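Local coordinates for protein Kiaa0380 (Homo sapiens, PDB 1HTJ) that probably links heterotrimeric G protein signalling to Rho GTPases, acting as a guanine nucleotide exchange factor that carries an RGS-like domain, at residues Ile29-Leu34 and Pro41-Val46; Phe47-Phe52 and Gly178-Ala183; Glu153-Asp158 and Ala170-Ala175. The protein carries 3 engineered substitutions. All coordinates share one frame; numbering follows the deposited sequence.

From the N terminus, helix 27-32 comes first, and interaction 1 closes a short loop through helix 34-39 back onto the start of helix 41-54. Interaction 2 begins directly after it on the same helix. It closes a long, mostly helical loop by joining residues 47-52 to 178-183 at the end of helix 163-182. Interaction 3 is nested inside that loop and ties the segment 153-158 to the middle of helix 163-182. None of the loops cross. The three contacts touch one another: F31 and V46 of interaction 1 reach L156 and E153 of interaction 3, and R49 of interaction 2 meets Q173 of interaction 3. Interactions 1 and 2 share helix 41-54, and F31 packs near F47 N.

Interaction 1 of 3, residues Ile29-Leu34 and Pro41-Val46; sequences IIFQDL and PAHLGV
The H43 ring is met by I30 over one face and by F31 obliquely. I30 CD1 is 3.7 Å from the imidazole centroid and 15° off the ring normal, a CH-pi contact. I30 CG2 also touches the imidazole, 3.7 Å from H43 CG. With chi1 -62°, I30 CG1 lies beside the backbone N and CG2 is anti to it; CD1, carried by CG1, and CG2 both reach the imidazole. The F31 and H43 rings have their planes at 47° and centroids 5.2 Å apart. H43 CD2 sits over one face of the F31 ring, 3.8 Å from F31 CE1. F31 CE2 is 3.3 Å from H43 O, and CZ reaches V46, one turn on, 4.0 Å from its CG1. Helix 27-32 is thus packed on the first turns of helix 41-54 within the RGS-like domain. Y139 of helix 118-144 adds an edge-to-face ring contact to F31. A weak hydrogen bond links H43 NE2 and S27 OG. The contact is buried and mainly apolar, so shape and dispersion probably hold the two helices together more than polarity does.

Interaction 2 of 3, residues Phe47-Phe52 and Gly178-Ala183; sequences FLRYIF and GDILSA. Engineered in segment 178-183: A183 (natural residue Lys).
The helical segments 47-52 and 178-182 run side by side in the same direction, with axes 10.1 Å apart at closest approach and only 9° between them. Both belong to the all-helical RGS-like domain. They pair helix 41-54 with the last turns of helix 163-182, two helices far apart in sequence. F52 and I180 have the nearest CA atoms, at 7.0 Å. I180 points at the other helix and touches it with two branches. CD1 reaches back one turn to the backbone of R49, 3.7 Å from R49 O. It also lies 4.2 Å from R49 CB. CG2 turns to F52, 3.8 Å from F52 CB. The isoleucine thus spans one turn of its partner. Its CG1 stands anti to the carbonyl carbon (chi1 -66°) and its chain is extended at chi2, which carries CD1 out to R49.

L181 meets the ring of F52 from an oblique direction. Its CG and both methyls lie along the CD1-CE1 side of the phenyl. M192 of helix 186-202 touches both F52 and L181, so a third helix joins this cluster. L177 also touches F52 from helix 163-182.

R49 contributes its backbone and CB here. Its guanidinium heads elsewhere, and NH1 hydrogen-bonds Q173 OE1 further back on helix 163-182. The carbonyl of R49 also accepts from S53 OG. F52 O receives the hydroxyl of Y184, just beyond the second segment. On the outer side, S182 OG hydrogen-bonds D179 O at 2.6 Å. L181 CD2 comes within 3.6 Å of F52 CD1.

Interaction 3 of 3, residues Glu153-Asp158 and Ala170-Ala175; sequences ENDLLD and AEKQLA
The segment 153-158, in the connection between helices 118-144 and 163-182, is bound to the second of these through the carboxylate of D155. K172 and Q173, neighbours on that helix, take one oxygen each. K172 NZ forms a salt bridge with D155 OD1. The modelled 2.4 Å between these two atoms is very short and doubtful in detail. The lysine is fully extended and crosses the aspartate at about a right angle. Q173 NE2 donates to D155 OD2 at 2.8 Å, with an angle of 150° at the hydrogen. It uses the anti lone pair of OD2, and that oxygen lies close to the amide plane. The two flat groups are turned 50° apart. In the RGS-like domain this joins a loop of helix-like turns to helix 163-182. The bend of Q173 at chi2 (-45°) turns its amide toward the loop. Its OE1 accepts from R49 NH1 of helix 41-54, while NE2 also donates to V169 O. Replacing D155 by alanine removes the carboxylate, and K172 would probably lose its salt-bridge mate and the Q173 amide one acceptor. Beside this pair, E153 forms a salt bridge to R143 NE through OE2.

Interaction 1 of 3, residues Ile29-Leu34 and Pro41-Val46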
ATOM      1  N   ILE A  29      15.401   2.342  11.014  1.00 60.15           N
ATOM      2  CA  ILE A  29      14.852   3.685  10.911  1.00 59.26           C
ATOM      3  C   ILE A  29      13.688   3.722   9.924  1.00 58.28           C
ATOM      4  O   ILE A  29      12.621   4.259  10.226  1.00 58.12           O
ATOM      5  CB  ILE A  29      15.934   4.696  10.464  1.00 59.20           C
ATOM      6  CG1 ILE A  29      16.967   4.877  11.578  1.00 59.67           C
ATOM      7  CG2 ILE A  29      15.301   6.027  10.121  1.00 59.49           C
ATOM      8  CD1 ILE A  29      16.364   5.225  12.940  1.00 59.68           C
ATOM      9  N   ILE A  30      13.897   3.131   8.753  1.00 57.23           N
ATOM     10  CA  ILE A  30      12.875   3.088   7.718  1.00 56.22           C
ATOM     11  C   ILE A  30      11.595   2.340   8.108  1.00 55.70           C
ATOM     12  O   ILE A  30      10.504   2.883   7.982  1.00 55.48           O
ATOM     13  CB  ILE A  30      13.450   2.479   6.428  1.00 56.06           C
ATOM     14  CG1 ILE A  30      14.595   3.364   5.925  1.00 55.84           C
ATOM     15  CG2 ILE A  30      12.362   2.358   5.369  1.00 56.15           C
ATOM     16  CD1 ILE A  30      15.292   2.849   4.701  1.00 55.58           C
ATOM     17  N   PHE A  31      11.724   1.109   8.592  1.00 55.03           N
ATOM     18  CA  PHE A  31      10.550   0.316   8.969  1.00 55.03           C
ATOM     19  C   PHE A  31       9.704   0.936  10.071  1.00 55.59           C
ATOM     20  O   PHE A  31       8.529   0.616  10.232  1.00 55.82           O
ATOM     21  CB  PHE A  31      10.977  -1.095   9.384  1.00 53.01           C
ATOM     22  CG  PHE A  31      11.351  -1.965   8.232  1.00 51.21           C
ATOM     23  CD1 PHE A  31      12.617  -2.527   8.147  1.00 50.61           C
ATOM     24  CD2 PHE A  31      10.434  -2.221   7.219  1.00 50.23           C
ATOM     25  CE1 PHE A  31      12.969  -3.332   7.066  1.00 50.36           C
ATOM     26  CE2 PHE A  31      10.771  -3.021   6.137  1.00 49.68           C
ATOM     27  CZ  PHE A  31      12.041  -3.580   6.058  1.00 49.66           C
ATOM     28  N   GLN A  32      10.305   1.844  10.819  1.00 56.54           N
ATOM     29  CA  GLN A  32       9.616   2.504  11.917  1.00 57.39           C
ATOM     30  C   GLN A  32       8.696   3.660  11.485  1.00 57.21           C
ATOM     31  O   GLN A  32       7.654   3.896  12.108  1.00 57.20           O
ATOM     32  CB  GLN A  32      10.669   3.011  12.903  1.00 58.63           C
ATOM     33  CG  GLN A  32      10.129   3.524  14.215  1.00 60.60           C
ATOM     34  CD  GLN A  32      11.240   3.836  15.208  1.00 61.57           C
ATOM     35  OE1 GLN A  32      10.980   4.344  16.298  1.00 62.63           O
ATOM     36  NE2 GLN A  32      12.486   3.526  14.837  1.00 61.88           N
ATOM     37  N   ASP A  33       9.074   4.350  10.407  1.00 56.77           N
ATOM     38  CA  ASP A  33       8.335   5.510   9.909  1.00 56.16           C
ATOM     39  C   ASP A  33       7.716   5.333   8.526  1.00 55.52           C
ATOM     40  O   ASP A  33       8.422   5.245   7.528  1.00 55.26           O
ATOM     41  CB  ASP A  33       9.282   6.714   9.882  1.00 57.23           C
ATOM     42  CG  ASP A  33       8.578   8.028   9.565  1.00 57.61           C
ATOM     43  OD1 ASP A  33       7.372   8.030   9.224  1.00 57.87           O
ATOM     44  OD2 ASP A  33       9.258   9.073   9.659  1.00 58.66           O
ATOM     45  N   LEU A  34       6.390   5.320   8.467  1.00 54.92           N
ATOM     46  CA  LEU A  34       5.693   5.162   7.200  1.00 54.60           C
ATOM     47  C   LEU A  34       6.180   6.169   6.161  1.00 54.71           C
ATOM     48  O   LEU A  34       6.348   5.837   4.985  1.00 53.76           O
ATOM     49  CB  LEU A  34       4.185   5.311   7.416  1.00 54.28           C
ATOM     50  CG  LEU A  34       3.273   5.130   6.198  1.00 54.39           C
ATOM     51  CD1 LEU A  34       3.577   3.830   5.472  1.00 54.26           C
ATOM     52  CD2 LEU A  34       1.842   5.143   6.666  1.00 54.70           C
ATOM     53  N   PRO A  41      11.001   1.712  -1.707  1.00 49.83           N
ATOM     54  CA  PRO A  41      10.333   0.602  -2.393  1.00 48.61           C
ATOM     55  C   PRO A  41      10.679  -0.807  -1.914  1.00 47.36           C
ATOM     56  O   PRO A  41       9.790  -1.638  -1.738  1.00 46.65           O
ATOM     57  CB  PRO A  41      10.719   0.820  -3.858  1.00 48.99           C
ATOM     58  CG  PRO A  41      10.928   2.302  -3.933  1.00 49.33           C
ATOM     59  CD  PRO A  41      11.706   2.565  -2.677  1.00 49.30           C
ATOM     60  N   ALA A  42      11.962  -1.076  -1.718  1.00 46.07           N
ATOM     61  CA  ALA A  42      12.400  -2.396  -1.270  1.00 45.03           C
ATOM     62  C   ALA A  42      11.846  -2.726   0.114  1.00 43.93           C
ATOM     63  O   ALA A  42      11.314  -3.821   0.341  1.00 43.63           O
ATOM     64  CB  ALA A  42      13.928  -2.464  -1.255  1.00 45.33           C
ATOM     65  N   HIS A  43      11.985  -1.770   1.027  1.00 42.35           N
ATOM     66  CA  HIS A  43      11.525  -1.910   2.396  1.00 40.91           C
ATOM     67  C   HIS A  43      10.013  -2.058   2.436  1.00 40.19           C
ATOM     68  O   HIS A  43       9.473  -2.920   3.145  1.00 39.64           O
ATOM     69  CB  HIS A  43      11.958  -0.689   3.202  1.00 41.23           C
ATOM     70  CG  HIS A  43      13.439  -0.592   3.382  1.00 41.25           C
ATOM     71  ND1 HIS A  43      14.300  -0.353   2.332  1.00 41.48           N
ATOM     72  CD2 HIS A  43      14.218  -0.788   4.472  1.00 41.41           C
ATOM     73  CE1 HIS A  43      15.547  -0.410   2.767  1.00 41.44           C
ATOM     74  NE2 HIS A  43      15.525  -0.673   4.062  1.00 41.27           N
ATOM     75  N   LEU A  44       9.337  -1.216   1.659  1.00 38.83           N
ATOM     76  CA  LEU A  44       7.891  -1.243   1.581  1.00 37.46           C
ATOM     77  C   LEU A  44       7.473  -2.624   1.099  1.00 36.41           C
ATOM     78  O   LEU A  44       6.519  -3.204   1.599  1.00 37.08           O
ATOM     79  CB  LEU A  44       7.395  -0.176   0.603  1.00 37.63           C
ATOM     80  CG  LEU A  44       5.871  -0.040   0.504  1.00 37.14           C
ATOM     81  CD1 LEU A  44       5.321   0.475   1.816  1.00 36.12           C
ATOM     82  CD2 LEU A  44       5.508   0.922  -0.633  1.00 37.50           C
ATOM     83  N   GLY A  45       8.202  -3.140   0.121  1.00 35.30           N
ATOM     84  CA  GLY A  45       7.921  -4.455  -0.418  1.00 34.19           C
ATOM     85  C   GLY A  45       8.032  -5.514   0.661  1.00 33.72           C
ATOM     86  O   GLY A  45       7.144  -6.346   0.809  1.00 34.14           O
ATOM     87  N   VAL A  46       9.119  -5.489   1.422  1.00 32.97           N
ATOM     88  CA  VAL A  46       9.307  -6.452   2.497  1.00 32.26           C
ATOM     89  C   VAL A  46       8.100  -6.351   3.447  1.00 32.05           C
ATOM     90  O   VAL A  46       7.462  -7.351   3.768  1.00 32.59           O
ATOM     91  CB  VAL A  46      10.613  -6.155   3.288  1.00 31.92           C
ATOM     92  CG1 VAL A  46      10.661  -6.986   4.561  1.00 30.71           C
ATOM     93  CG2 VAL A  46      11.824  -6.453   2.418  1.00 31.43           C
TER

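Interaction 2 of 3, residues Phe47-Phe52 and Gly178-Ala183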
ATOM      1  N   PHE A  47       7.794  -5.135   3.884  1.00 31.68           N
ATOM      2  CA  PHE A  47       6.676  -4.901   4.778  1.00 31.90           C
ATOM      3  C   PHE A  47       5.365  -5.420   4.182  1.00 31.82           C
ATOM      4  O   PHE A  47       4.533  -5.999   4.889  1.00 31.88           O
ATOM      5  CB  PHE A  47       6.579  -3.399   5.087  1.00 31.93           C
ATOM      6  CG  PHE A  47       5.476  -3.033   6.065  1.00 32.94           C
ATOM      7  CD1 PHE A  47       5.260  -3.797   7.219  1.00 32.46           C
ATOM      8  CD2 PHE A  47       4.660  -1.917   5.834  1.00 32.35           C
ATOM      9  CE1 PHE A  47       4.253  -3.458   8.125  1.00 32.38           C
ATOM     10  CE2 PHE A  47       3.656  -1.571   6.728  1.00 33.17           C
ATOM     11  CZ  PHE A  47       3.450  -2.350   7.885  1.00 33.44           C
ATOM     12  N   LEU A  48       5.192  -5.229   2.878  1.00 31.38           N
ATOM     13  CA  LEU A  48       3.977  -5.661   2.199  1.00 30.96           C
ATOM     14  C   LEU A  48       3.858  -7.185   2.173  1.00 30.75           C
ATOM     15  O   LEU A  48       2.769  -7.737   2.278  1.00 30.61           O
ATOM     16  CB  LEU A  48       3.944  -5.082   0.775  1.00 31.22           C
ATOM     17  CG  LEU A  48       3.503  -3.614   0.667  1.00 30.08           C
ATOM     18  CD1 LEU A  48       3.773  -3.076  -0.724  1.00 30.85           C
ATOM     19  CD2 LEU A  48       2.021  -3.528   0.962  1.00 30.76           C
ATOM     20  N   ARG A  49       4.984  -7.867   2.043  1.00 30.65           N
ATOM     21  CA  ARG A  49       4.968  -9.325   2.029  1.00 30.70           C
ATOM     22  C   ARG A  49       4.409  -9.826   3.358  1.00 30.36           C
ATOM     23  O   ARG A  49       3.638 -10.776   3.398  1.00 29.77           O
ATOM     24  CB  ARG A  49       6.388  -9.865   1.786  1.00 30.30           C
ATOM     25  CG  ARG A  49       6.833  -9.652   0.351  1.00 30.07           C
ATOM     26  CD  ARG A  49       8.267 -10.060   0.106  1.00 30.26           C
ATOM     27  NE  ARG A  49       8.481 -11.488   0.272  1.00 30.47           N
ATOM     28  CZ  ARG A  49       9.594 -12.117  -0.106  1.00 31.02           C
ATOM     29  NH1 ARG A  49      10.581 -11.439  -0.660  1.00 30.41           N
ATOM     30  NH2 ARG A  49       9.722 -13.427   0.058  1.00 31.89           N
ATOM     31  N   TYR A  50       4.794  -9.167   4.445  1.00 30.82           N
ATOM     32  CA  TYR A  50       4.296  -9.537   5.753  1.00 31.36           C
ATOM     33  C   TYR A  50       2.790  -9.284   5.759  1.00 31.14           C
ATOM     34  O   TYR A  50       2.001 -10.166   6.113  1.00 31.26           O
ATOM     35  CB  TYR A  50       4.974  -8.707   6.860  1.00 32.08           C
ATOM     36  CG  TYR A  50       4.200  -8.743   8.169  1.00 33.80           C
ATOM     37  CD1 TYR A  50       4.099  -9.920   8.917  1.00 33.89           C
ATOM     38  CD2 TYR A  50       3.477  -7.626   8.600  1.00 33.75           C
ATOM     39  CE1 TYR A  50       3.277  -9.980  10.063  1.00 35.19           C
ATOM     40  CE2 TYR A  50       2.660  -7.676   9.727  1.00 34.81           C
ATOM     41  CZ  TYR A  50       2.554  -8.852  10.455  1.00 35.05           C
ATOM     42  OH  TYR A  50       1.685  -8.903  11.534  1.00 35.38           O
ATOM     43  N   ILE A  51       2.392  -8.085   5.353  1.00 31.61           N
ATOM     44  CA  ILE A  51       0.979  -7.728   5.323  1.00 31.58           C
ATOM     45  C   ILE A  51       0.170  -8.746   4.513  1.00 31.94           C
ATOM     46  O   ILE A  51      -0.780  -9.346   5.015  1.00 31.29           O
ATOM     47  CB  ILE A  51       0.760  -6.343   4.676  1.00 32.14           C
ATOM     48  CG1 ILE A  51       1.493  -5.250   5.468  1.00 32.30           C
ATOM     49  CG2 ILE A  51      -0.742  -6.062   4.564  1.00 31.48           C
ATOM     50  CD1 ILE A  51       0.964  -4.998   6.856  1.00 32.53           C
ATOM     51  N   PHE A  52       0.552  -8.932   3.253  1.00 32.44           N
ATOM     52  CA  PHE A  52      -0.160  -9.853   2.374  1.00 32.94           C
ATOM     53  C   PHE A  52      -0.268 -11.266   2.943  1.00 33.92           C
ATOM     54  O   PHE A  52      -1.279 -11.936   2.742  1.00 32.45           O
ATOM     55  CB  PHE A  52       0.502  -9.902   0.996  1.00 31.89           C
ATOM     56  CG  PHE A  52       0.156  -8.729   0.107  1.00 32.04           C
ATOM     57  CD1 PHE A  52       0.211  -8.857  -1.287  1.00 31.54           C
ATOM     58  CD2 PHE A  52      -0.207  -7.499   0.651  1.00 31.31           C
ATOM     59  CE1 PHE A  52      -0.089  -7.780  -2.119  1.00 30.58           C
ATOM     60  CE2 PHE A  52      -0.512  -6.406  -0.183  1.00 31.11           C
ATOM     61  CZ  PHE A  52      -0.451  -6.551  -1.562  1.00 31.36           C
ATOM     62  N   GLY A 178       3.370 -11.072  -5.816  1.00 33.09           N
ATOM     63  CA  GLY A 178       2.498 -11.632  -6.827  1.00 33.86           C
ATOM     64  C   GLY A 178       2.337 -13.117  -6.552  1.00 34.79           C
ATOM     65  O   GLY A 178       1.247 -13.672  -6.728  1.00 35.24           O
ATOM     66  N   ASP A 179       3.415 -13.770  -6.124  1.00 34.89           N
ATOM     67  CA  ASP A 179       3.327 -15.189  -5.810  1.00 35.73           C
ATOM     68  C   ASP A 179       2.394 -15.380  -4.624  1.00 35.49           C
ATOM     69  O   ASP A 179       1.596 -16.305  -4.608  1.00 35.05           O
ATOM     70  CB  ASP A 179       4.702 -15.767  -5.492  1.00 37.16           C
ATOM     71  CG  ASP A 179       5.525 -16.005  -6.742  1.00 38.56           C
ATOM     72  OD1 ASP A 179       4.910 -16.214  -7.804  1.00 38.77           O
ATOM     73  OD2 ASP A 179       6.773 -15.994  -6.660  1.00 40.28           O
ATOM     74  N   ILE A 180       2.485 -14.493  -3.639  1.00 35.23           N
ATOM     75  CA  ILE A 180       1.615 -14.592  -2.476  1.00 35.71           C
ATOM     76  C   ILE A 180       0.157 -14.458  -2.933  1.00 36.32           C
ATOM     77  O   ILE A 180      -0.709 -15.240  -2.513  1.00 36.26           O
ATOM     78  CB  ILE A 180       1.957 -13.487  -1.418  1.00 35.90           C
ATOM     79  CG1 ILE A 180       3.365 -13.732  -0.850  1.00 35.79           C
ATOM     80  CG2 ILE A 180       0.933 -13.485  -0.291  1.00 35.17           C
ATOM     81  CD1 ILE A 180       3.813 -12.705   0.191  1.00 36.51           C
ATOM     82  N   LEU A 181      -0.106 -13.481  -3.806  1.00 36.57           N
ATOM     83  CA  LEU A 181      -1.465 -13.233  -4.318  1.00 36.74           C
ATOM     84  C   LEU A 181      -2.017 -14.347  -5.201  1.00 36.99           C
ATOM     85  O   LEU A 181      -3.227 -14.571  -5.230  1.00 37.46           O
ATOM     86  CB  LEU A 181      -1.519 -11.921  -5.113  1.00 36.62           C
ATOM     87  CG  LEU A 181      -1.232 -10.604  -4.392  1.00 35.98           C
ATOM     88  CD1 LEU A 181      -1.262  -9.439  -5.372  1.00 35.59           C
ATOM     89  CD2 LEU A 181      -2.267 -10.403  -3.310  1.00 36.25           C
ATOM     90  N   SER A 182      -1.142 -15.046  -5.918  1.00 36.72           N
ATOM     91  CA  SER A 182      -1.589 -16.121  -6.807  1.00 36.65           C
ATOM     92  C   SER A 182      -2.400 -17.203  -6.081  1.00 36.38           C
ATOM     93  O   SER A 182      -3.215 -17.898  -6.690  1.00 36.27           O
ATOM     94  CB  SER A 182      -0.386 -16.791  -7.474  1.00 37.11           C
ATOM     95  OG  SER A 182       0.335 -17.573  -6.538  1.00 37.50           O
ATOM     96  N   ALA A 183      -2.160 -17.326  -4.781  1.00 35.33           N
ATOM     97  CA  ALA A 183      -2.815 -18.319  -3.952  1.00 34.71           C
ATOM     98  C   ALA A 183      -4.132 -17.859  -3.334  1.00 34.13           C
ATOM     99  O   ALA A 183      -4.845 -18.665  -2.746  1.00 33.71           O
ATOM    100  CB  ALA A 183      -1.860 -18.759  -2.852  1.00 34.05           C
TER

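Interaction 3 of 3, residues Glu153-Asp158 and Ala170-Ala175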
ATOM      1  N   GLU A 153      13.888  -9.827   3.704  1.00 39.99           N
ATOM      2  CA  GLU A 153      14.917  -8.977   4.285  1.00 41.70           C
ATOM      3  C   GLU A 153      16.335  -9.302   3.872  1.00 42.86           C
ATOM      4  O   GLU A 153      17.224  -8.480   4.030  1.00 43.23           O
ATOM      5  CB  GLU A 153      14.793  -8.928   5.810  1.00 41.69           C
ATOM      6  CG  GLU A 153      13.552  -8.171   6.238  1.00 42.62           C
ATOM      7  CD  GLU A 153      13.751  -7.358   7.493  1.00 42.81           C
ATOM      8  OE1 GLU A 153      14.905  -6.990   7.771  1.00 43.59           O
ATOM      9  OE2 GLU A 153      12.757  -7.073   8.192  1.00 43.06           O
ATOM     10  N   ASN A 154      16.562 -10.487   3.325  1.00 44.59           N
ATOM     11  CA  ASN A 154      17.905 -10.812   2.878  1.00 46.35           C
ATOM     12  C   ASN A 154      18.288  -9.880   1.747  1.00 47.31           C
ATOM     13  O   ASN A 154      19.387  -9.331   1.729  1.00 47.49           O
ATOM     14  CB  ASN A 154      17.977 -12.257   2.393  1.00 46.84           C
ATOM     15  CG  ASN A 154      18.299 -13.213   3.513  1.00 47.78           C
ATOM     16  OD1 ASN A 154      18.307 -12.828   4.686  1.00 47.83           O
ATOM     17  ND2 ASN A 154      18.570 -14.466   3.167  1.00 48.45           N
ATOM     18  N   ASP A 155      17.361  -9.689   0.812  1.00 48.28           N
ATOM     19  CA  ASP A 155      17.605  -8.835  -0.336  1.00 49.28           C
ATOM     20  C   ASP A 155      17.949  -7.419   0.070  1.00 50.18           C
ATOM     21  O   ASP A 155      18.567  -6.698  -0.696  1.00 50.64           O
ATOM     22  CB  ASP A 155      16.385  -8.826  -1.252  1.00 48.76           C
ATOM     23  CG  ASP A 155      15.895 -10.223  -1.572  1.00 48.48           C
ATOM     24  OD1 ASP A 155      16.757 -11.109  -1.750  1.00 47.17           O
ATOM     25  OD2 ASP A 155      14.658 -10.429  -1.652  1.00 48.11           O
ATOM     26  N   LEU A 156      17.549  -7.015   1.274  1.00 51.36           N
ATOM     27  CA  LEU A 156      17.836  -5.665   1.751  1.00 52.25           C
ATOM     28  C   LEU A 156      19.331  -5.487   1.957  1.00 53.54           C
ATOM     29  O   LEU A 156      19.840  -4.369   1.912  1.00 53.31           O
ATOM     30  CB  LEU A 156      17.106  -5.381   3.068  1.00 51.61           C
ATOM     31  CG  LEU A 156      15.584  -5.219   3.037  1.00 51.13           C
ATOM     32  CD1 LEU A 156      15.127  -4.637   4.356  1.00 51.10           C
ATOM     33  CD2 LEU A 156      15.170  -4.302   1.909  1.00 51.00           C
ATOM     34  N   LEU A 157      20.028  -6.597   2.193  1.00 55.12           N
ATOM     35  CA  LEU A 157      21.467  -6.562   2.401  1.00 57.00           C
ATOM     36  C   LEU A 157      22.133  -6.102   1.116  1.00 58.27           C
ATOM     37  O   LEU A 157      23.164  -5.439   1.146  1.00 58.54           O
ATOM     38  CB  LEU A 157      21.985  -7.950   2.775  1.00 57.16           C
ATOM     39  CG  LEU A 157      21.390  -8.582   4.038  1.00 57.60           C
ATOM     40  CD1 LEU A 157      21.910 -10.003   4.181  1.00 57.56           C
ATOM     41  CD2 LEU A 157      21.744  -7.745   5.272  1.00 57.65           C
ATOM     42  N   ASP A 158      21.526  -6.456  -0.012  1.00 59.53           N
ATOM     43  CA  ASP A 158      22.039  -6.094  -1.322  1.00 60.80           C
ATOM     44  C   ASP A 158      22.010  -4.604  -1.654  1.00 61.52           C
ATOM     45  O   ASP A 158      22.722  -4.153  -2.549  1.00 61.94           O
ATOM     46  CB  ASP A 158      21.281  -6.868  -2.397  1.00 61.22           C
ATOM     47  CG  ASP A 158      21.891  -8.221  -2.665  1.00 62.04           C
ATOM     48  OD1 ASP A 158      22.246  -8.911  -1.686  1.00 62.49           O
ATOM     49  OD2 ASP A 158      22.017  -8.593  -3.851  1.00 62.48           O
ATOM     50  N   ALA A 170      13.553  -4.041  -4.917  1.00 47.34           N
ATOM     51  CA  ALA A 170      12.122  -3.784  -4.810  1.00 47.06           C
ATOM     52  C   ALA A 170      11.364  -4.685  -5.767  1.00 46.90           C
ATOM     53  O   ALA A 170      10.313  -5.227  -5.436  1.00 47.12           O
ATOM     54  CB  ALA A 170      11.821  -2.341  -5.128  1.00 46.65           C
ATOM     55  N   GLU A 171      11.915  -4.837  -6.959  1.00 46.46           N
ATOM     56  CA  GLU A 171      11.311  -5.657  -7.989  1.00 45.97           C
ATOM     57  C   GLU A 171      11.164  -7.101  -7.512  1.00 44.70           C
ATOM     58  O   GLU A 171      10.133  -7.731  -7.731  1.00 44.67           O
ATOM     59  CB  GLU A 171      12.190  -5.608  -9.240  1.00 47.26           C
ATOM     60  CG  GLU A 171      11.435  -5.688 -10.547  1.00 50.08           C
ATOM     61  CD  GLU A 171      12.367  -5.922 -11.719  1.00 51.79           C
ATOM     62  OE1 GLU A 171      13.365  -5.164 -11.847  1.00 52.45           O
ATOM     63  OE2 GLU A 171      12.102  -6.861 -12.507  1.00 52.77           O
ATOM     64  N   LYS A 172      12.201  -7.614  -6.861  1.00 43.47           N
ATOM     65  CA  LYS A 172      12.197  -8.982  -6.351  1.00 42.47           C
ATOM     66  C   LYS A 172      11.063  -9.178  -5.344  1.00 41.03           C
ATOM     67  O   LYS A 172      10.475 -10.262  -5.248  1.00 40.68           O
ATOM     68  CB  LYS A 172      13.546  -9.298  -5.692  1.00 43.84           C
ATOM     69  CG  LYS A 172      13.657 -10.723  -5.180  1.00 45.05           C
ATOM     70  CD  LYS A 172      15.056 -11.030  -4.638  1.00 46.78           C
ATOM     71  CE  LYS A 172      15.132 -12.473  -4.101  1.00 47.51           C
ATOM     72  NZ  LYS A 172      16.431 -12.816  -3.417  1.00 47.60           N
ATOM     73  N   GLN A 173      10.767  -8.120  -4.595  1.00 39.09           N
ATOM     74  CA  GLN A 173       9.698  -8.152  -3.617  1.00 37.79           C
ATOM     75  C   GLN A 173       8.357  -8.168  -4.335  1.00 37.26           C
ATOM     76  O   GLN A 173       7.441  -8.902  -3.959  1.00 36.86           O
ATOM     77  CB  GLN A 173       9.756  -6.920  -2.707  1.00 37.36           C
ATOM     78  CG  GLN A 173      11.100  -6.681  -2.037  1.00 37.18           C
ATOM     79  CD  GLN A 173      11.701  -7.957  -1.460  1.00 37.31           C
ATOM     80  OE1 GLN A 173      11.047  -8.680  -0.704  1.00 37.20           O
ATOM     81  NE2 GLN A 173      12.952  -8.237  -1.818  1.00 37.24           N
ATOM     82  N   LEU A 174       8.239  -7.350  -5.373  1.00 36.49           N
ATOM     83  CA  LEU A 174       6.989  -7.273  -6.104  1.00 35.81           C
ATOM     84  C   LEU A 174       6.675  -8.637  -6.708  1.00 35.18           C
ATOM     85  O   LEU A 174       5.530  -9.079  -6.714  1.00 34.65           O
ATOM     86  CB  LEU A 174       7.083  -6.191  -7.180  1.00 36.74           C
ATOM     87  CG  LEU A 174       5.862  -5.985  -8.084  1.00 37.81           C
ATOM     88  CD1 LEU A 174       4.593  -5.905  -7.240  1.00 37.55           C
ATOM     89  CD2 LEU A 174       6.056  -4.696  -8.917  1.00 37.82           C
ATOM     90  N   ALA A 175       7.705  -9.309  -7.206  1.00 34.46           N
ATOM     91  CA  ALA A 175       7.529 -10.634  -7.790  1.00 33.82           C
ATOM     92  C   ALA A 175       7.045 -11.604  -6.711  1.00 32.93           C
ATOM     93  O   ALA A 175       6.184 -12.442  -6.960  1.00 32.92           O
ATOM     94  CB  ALA A 175       8.853 -11.134  -8.374  1.00 33.08           C
TER